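Local structure of putative gdp-fucose protein o-fucosyltransferase 1 (Caenorhabditis elegans, 3ZY2) at residues C114-G119 with A170-P175; T54-F59 with G123-Q128. The protein is a putative protein O-fucosyltransferase of the GT-B class of glycosyltransferases, modelled with guanosine-5'-diphosphate bound. One frame throughout, in Å; residues are numbered along the deposited sequence.

Contact 1: residues C114-G119 with A170-P175; sequences CHSKEG and AFSSAP
S172 and S116 meet through a direct hydrogen bond and a bridging water, two routes that run nearly side by side. In the direct bond the S172 hydroxyl donates to the backbone carbonyl of S116, with OG 2.5 Å from O, shorter than usual, a length to be taken with caution. The donor comes in from one side of the carbonyl oxygen, at a C=O...OG angle of 133°, 16° out of the carbonyl plane. The second route passes through a water lying 2.8 Å from S116 OG and accepting the backbone N-H of S172, also at 2.8 Å from that N. S116 reaches this water with OG beside its own backbone N (chi1 -63°).

The fold brings the two segments together here. S172 follows directly on strand 168-171, which lies between strands 10-13 and 95-98 in a six-stranded parallel sheet, as in the Rossmann-like domains of the GT-B fold. S116 sits in a type I beta turn from H115 to E118, in the loop that leads to helix 122-128. The disulfide between C114 and C98 ties this loop to the neighbouring strand 95-98.

Apolar contact is slight. CB of S116 lies 3.4 Å from CB of S172, part of the same close fit and subject to the same caution. Beyond the two serines, F133 packs on S116, while F122 of helix 122-128 packs on S172.

Contact 2: residues T54-F59 with G123-Q128; sequences TKMIPF and GPYWDQ
M56 and Y125 form a Met-aromatic contact in which the thioether meets the ring obliquely. SD lies 3.5 Å from CD1 of Y125 and 4.6 Å from the ring centroid, on a line 56° off the ring normal. The side chains cross at about a right angle. Bends at chi2 (-81°) and chi3 (118°) curl the chain back on itself, leaving the methyl CE of M56 alongside the helix backbone, 4.1 Å from CA of Y125. One bond nearer the backbone, CG of M56 rests 3.6 Å from CG of Q128, and these chains slide past each other in opposite directions.

The next shell fixes the parts that meet. M56 belongs to strand 55-57, paired antiparallel with strand 46-48 in a small beta hairpin; backbone bonds of K55 with E48 and of I57 with F46 hold the pair. On the other side, Y125 rides on helix 122-128 with its ring braced by I47 of the hairpin, and its OH takes a hydrogen bond from the backbone N of N45. Its CD2 lies 3.9 Å above the W126 plane, over that ring's centre. T54 OG1 adds a hydrogen bond to N120, just ahead of the helix.

No hydrogen bond joins strand 55-57 to the helix here, so dispersion and the polarisable sulfur probably supply most of the attraction, while the bond from N45 that anchors the Y125 hydroxyl lies in the surrounding shell.

Overall arrangement
Helix 122-128 is the common element of the two contacts, whose centres lie 13 Å apart and whose segments alternate along the chain. Its W126 and D127 turn to contact 1 while Y125 and Q128 serve contact 2. A salt bridge joins K117 NZ to D127 OD1 at 2.7 Å, and the indole N-H of W126 probably donates a hydrogen bond from NE1 to S172 OG at 2.8 Å. W126 CZ2 also packs 3.4 Å from F171 O. The helix thus connects the C-terminal end of strand 168-171 and the residues just after it to the hairpin of contact 2. Neither contact includes a residue of the guanosine-5'-diphosphate pocket; the M56 side chain is about 14 Å from the bound ligand.

Contact 1: residues C114-G119 with A170-P175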
loop_
_atom_site.group_PDB
_atom_site.type_symbol
_atom_site.label_atom_id
_atom_site.label_comp_id
_atom_site.label_asym_id
_atom_site.label_seq_id
_atom_site.Cartn_x
_atom_site.Cartn_y
_atom_site.Cartn_z
ATOM N N CYS A 114 8.957 3.275 2.852
ATOM C CA CYS A 114 7.614 3.821 3.080
ATOM C C CYS A 114 7.305 5.091 2.280
ATOM O O CYS A 114 6.140 5.354 1.948
ATOM C CB CYS A 114 7.385 4.100 4.569
ATOM S SG CYS A 114 7.524 2.669 5.646
ATOM N N HIS A 115 8.343 5.886 2.014
ATOM C CA HIS A 115 8.235 7.223 1.391
ATOM C C HIS A 115 7.097 8.108 1.927
ATOM O O HIS A 115 6.276 8.645 1.181
ATOM C CB HIS A 115 8.239 7.104 -0.136
ATOM C CG HIS A 115 9.459 6.419 -0.664
ATOM N ND1 HIS A 115 10.707 7.004 -0.635
ATOM C CD2 HIS A 115 9.633 5.185 -1.197
ATOM C CE1 HIS A 115 11.594 6.165 -1.140
ATOM N NE2 HIS A 115 10.968 5.053 -1.484
ATOM N N SER A 116 7.095 8.278 3.247
ATOM C CA SER A 116 5.949 8.838 3.981
ATOM C C SER A 116 5.626 10.309 3.745
ATOM O O SER A 116 4.517 10.762 4.058
ATOM C CB SER A 116 6.139 8.599 5.477
ATOM O OG SER A 116 6.160 7.216 5.747
ATOM N N LYS A 117 6.591 11.063 3.225
ATOM C CA LYS A 117 6.422 12.497 3.007
ATOM C C LYS A 117 6.330 12.928 1.539
ATOM O O LYS A 117 6.295 14.131 1.242
ATOM C CB LYS A 117 7.550 13.274 3.695
ATOM C CG LYS A 117 7.197 13.828 5.066
ATOM C CD LYS A 117 7.853 15.198 5.209
ATOM C CE LYS A 117 8.251 15.510 6.600
ATOM N NZ LYS A 117 8.742 16.927 6.711
ATOM N N GLU A 118 6.300 11.977 0.609
ATOM C CA GLU A 118 6.115 12.385 -0.785
ATOM C C GLU A 118 4.644 12.627 -1.132
ATOM O O GLU A 118 3.748 11.871 -0.717
ATOM C CB GLU A 118 6.831 11.471 -1.795
ATOM C CG GLU A 118 6.285 10.063 -1.949
ATOM C CD GLU A 118 6.846 9.340 -3.178
ATOM O OE1 GLU A 118 8.088 9.199 -3.297
ATOM O OE2 GLU A 118 6.040 8.912 -4.031
ATOM N N GLY A 119 4.416 13.716 -1.860
ATOM C CA GLY A 119 3.083 14.097 -2.298
ATOM C C GLY A 119 2.331 14.962 -1.304
ATOM O O GLY A 119 2.876 15.387 -0.281
ATOM N N ALA A 170 4.493 5.846 14.089
ATOM C CA ALA A 170 4.056 6.936 13.218
ATOM C C ALA A 170 3.669 6.429 11.844
ATOM O O ALA A 170 4.483 5.842 11.155
ATOM C CB ALA A 170 5.146 7.996 13.106
ATOM N N PHE A 171 2.421 6.667 11.445
ATOM C CA PHE A 171 1.867 6.143 10.191
ATOM C C PHE A 171 1.503 7.284 9.226
ATOM O O PHE A 171 0.700 8.162 9.569
ATOM C CB PHE A 171 0.592 5.344 10.482
ATOM C CG PHE A 171 0.766 4.184 11.427
ATOM C CD1 PHE A 171 0.636 4.355 12.816
ATOM C CD2 PHE A 171 0.976 2.889 10.936
ATOM C CE1 PHE A 171 0.753 3.284 13.680
ATOM C CE2 PHE A 171 1.089 1.823 11.799
ATOM C CZ PHE A 171 1.004 2.002 13.166
ATOM N N SER A 172 2.058 7.284 8.019
ATOM C CA SER A 172 1.667 8.321 7.061
ATOM C C SER A 172 0.339 7.992 6.399
ATOM O O SER A 172 -0.339 8.883 5.879
ATOM C CB SER A 172 2.743 8.604 6.011
ATOM O OG SER A 172 2.738 9.989 5.671
ATOM N N SER A 173 -0.049 6.723 6.452
ATOM C CA SER A 173 -1.400 6.339 6.085
ATOM C C SER A 173 -2.110 5.749 7.291
ATOM O O SER A 173 -1.554 4.924 8.003
ATOM C CB SER A 173 -1.387 5.331 4.947
ATOM O OG SER A 173 -1.114 5.992 3.728
ATOM N N ALA A 174 -3.361 6.150 7.484
ATOM C CA ALA A 174 -4.122 5.712 8.649
ATOM C C ALA A 174 -4.133 4.187 8.733
ATOM O O ALA A 174 -4.497 3.528 7.744
ATOM C CB ALA A 174 -5.541 6.259 8.566
ATOM N N PRO A 175 -3.767 3.615 9.907
ATOM C CA PRO A 175 -3.767 2.156 10.046
ATOM C C PRO A 175 -5.174 1.625 10.321
ATOM O O PRO A 175 -5.462 1.075 11.406
ATOM C CB PRO A 175 -2.821 1.908 11.234
ATOM C CG PRO A 175 -2.913 3.137 12.041
ATOM C CD PRO A 175 -3.105 4.269 11.056
HETATM O O HOH W 1 4.489 5.981 7.559
#

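Contact 2: residues T54-F59 with G123-Q128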
loop_
_atom_site.group_PDB
_atom_site.type_symbol
_atom_site.label_atom_id
_atom_site.label_comp_id
_atom_site.label_asym_id
_atom_site.label_seq_id
_atom_site.Cartn_x
_atom_site.Cartn_y
_atom_site.Cartn_z
ATOM N N THR A 54 -3.127 23.330 1.209
ATOM C CA THR A 54 -3.690 22.352 2.146
ATOM C C THR A 54 -3.645 22.984 3.549
ATOM O O THR A 54 -2.665 23.653 3.911
ATOM C CB THR A 54 -2.861 21.067 2.038
ATOM O OG1 THR A 54 -3.007 20.544 0.711
ATOM C CG2 THR A 54 -3.288 20.000 3.029
ATOM N N LYS A 55 -4.708 22.793 4.324
ATOM C CA LYS A 55 -4.808 23.422 5.626
ATOM C C LYS A 55 -5.085 22.365 6.688
ATOM O O LYS A 55 -5.967 21.532 6.499
ATOM C CB LYS A 55 -5.932 24.458 5.614
ATOM C CG LYS A 55 -6.024 25.270 6.892
ATOM C CD LYS A 55 -7.217 26.194 6.859
ATOM C CE LYS A 55 -7.277 27.027 8.129
ATOM N NZ LYS A 55 -8.446 27.946 8.154
ATOM N N MET A 56 -4.343 22.427 7.794
ATOM C CA MET A 56 -4.522 21.487 8.917
ATOM C C MET A 56 -5.374 22.069 9.986
ATOM O O MET A 56 -5.106 23.193 10.440
ATOM C CB MET A 56 -3.213 21.251 9.637
ATOM C CG MET A 56 -2.033 21.058 8.858
ATOM S SD MET A 56 -2.351 19.382 8.513
ATOM C CE MET A 56 -2.447 19.623 6.812
ATOM N N ILE A 57 -6.330 21.263 10.467
ATOM C CA ILE A 57 -7.299 21.721 11.447
ATOM C C ILE A 57 -7.129 20.913 12.737
ATOM O O ILE A 57 -7.186 19.704 12.702
ATOM C CB ILE A 57 -8.747 21.518 10.895
ATOM C CG1 ILE A 57 -8.922 22.055 9.452
ATOM C CG2 ILE A 57 -9.780 22.058 11.889
ATOM C CD1 ILE A 57 -8.668 23.563 9.225
ATOM N N PRO A 58 -6.880 21.583 13.878
ATOM C CA PRO A 58 -6.720 20.778 15.093
ATOM C C PRO A 58 -8.003 20.015 15.443
ATOM O O PRO A 58 -9.130 20.544 15.266
ATOM C CB PRO A 58 -6.420 21.819 16.181
ATOM C CG PRO A 58 -5.896 23.019 15.435
ATOM C CD PRO A 58 -6.625 23.008 14.115
ATOM N N PHE A 59 -7.822 18.792 15.943
ATOM C CA PHE A 59 -8.940 17.948 16.344
ATOM C C PHE A 59 -9.938 18.714 17.215
ATOM O O PHE A 59 -11.142 18.672 16.965
ATOM C CB PHE A 59 -8.426 16.719 17.101
ATOM C CG PHE A 59 -9.524 15.887 17.738
ATOM C CD1 PHE A 59 -10.007 16.199 19.011
ATOM C CD2 PHE A 59 -10.085 14.796 17.054
ATOM C CE1 PHE A 59 -11.051 15.420 19.599
ATOM C CE2 PHE A 59 -11.107 14.021 17.639
ATOM C CZ PHE A 59 -11.584 14.343 18.899
ATOM N N GLY A 123 3.436 15.456 2.644
ATOM C CA GLY A 123 4.421 16.505 2.921
ATOM C C GLY A 123 3.942 17.573 3.892
ATOM O O GLY A 123 4.500 17.678 4.986
ATOM N N PRO A 124 2.919 18.368 3.501
ATOM C CA PRO A 124 2.422 19.457 4.358
ATOM C C PRO A 124 1.973 19.020 5.760
ATOM O O PRO A 124 2.192 19.766 6.720
ATOM C CB PRO A 124 1.255 20.044 3.549
ATOM C CG PRO A 124 1.631 19.745 2.122
ATOM C CD PRO A 124 2.264 18.392 2.177
ATOM N N TYR A 125 1.381 17.830 5.890
ATOM C CA TYR A 125 0.957 17.325 7.200
ATOM C C TYR A 125 2.112 17.184 8.181
ATOM O O TYR A 125 2.078 17.736 9.294
ATOM C CB TYR A 125 0.236 15.995 7.065
ATOM C CG TYR A 125 -0.395 15.544 8.349
ATOM C CD1 TYR A 125 -1.706 15.908 8.646
ATOM C CD2 TYR A 125 0.300 14.734 9.252
ATOM C CE1 TYR A 125 -2.307 15.509 9.814
ATOM C CE2 TYR A 125 -0.307 14.300 10.429
ATOM C CZ TYR A 125 -1.608 14.707 10.706
ATOM O OH TYR A 125 -2.230 14.276 11.849
ATOM N N TRP A 126 3.148 16.463 7.773
ATOM C CA TRP A 126 4.288 16.263 8.663
ATOM C C TRP A 126 5.122 17.538 8.797
ATOM O O TRP A 126 5.649 17.797 9.878
ATOM C CB TRP A 126 5.109 15.050 8.226
ATOM C CG TRP A 126 4.316 13.757 8.310
ATOM C CD1 TRP A 126 3.810 13.037 7.257
ATOM C CD2 TRP A 126 3.907 13.052 9.505
ATOM N NE1 TRP A 126 3.144 11.924 7.714
ATOM C CE2 TRP A 126 3.178 11.907 9.087
ATOM C CE3 TRP A 126 4.084 13.271 10.880
ATOM C CZ2 TRP A 126 2.635 10.983 9.989
ATOM C CZ3 TRP A 126 3.547 12.334 11.784
ATOM C CH2 TRP A 126 2.817 11.214 11.329
ATOM N N ASP A 127 5.196 18.345 7.729
ATOM C CA ASP A 127 5.863 19.660 7.778
ATOM C C ASP A 127 5.249 20.533 8.867
ATOM O O ASP A 127 5.971 21.217 9.605
ATOM C CB ASP A 127 5.740 20.407 6.441
ATOM C CG ASP A 127 6.813 20.024 5.437
ATOM O OD1 ASP A 127 7.758 19.284 5.787
ATOM O OD2 ASP A 127 6.704 20.513 4.281
ATOM N N GLN A 128 3.919 20.499 8.960
ATOM C CA GLN A 128 3.165 21.329 9.913
ATOM C C GLN A 128 3.621 21.119 11.351
ATOM O O GLN A 128 3.619 22.058 12.154
ATOM C CB GLN A 128 1.657 21.090 9.783
ATOM C CG GLN A 128 0.791 21.457 11.029
ATOM C CD GLN A 128 0.840 22.932 11.422
ATOM O OE1 GLN A 128 1.162 23.808 10.613
ATOM N NE2 GLN A 128 0.520 23.210 12.686
#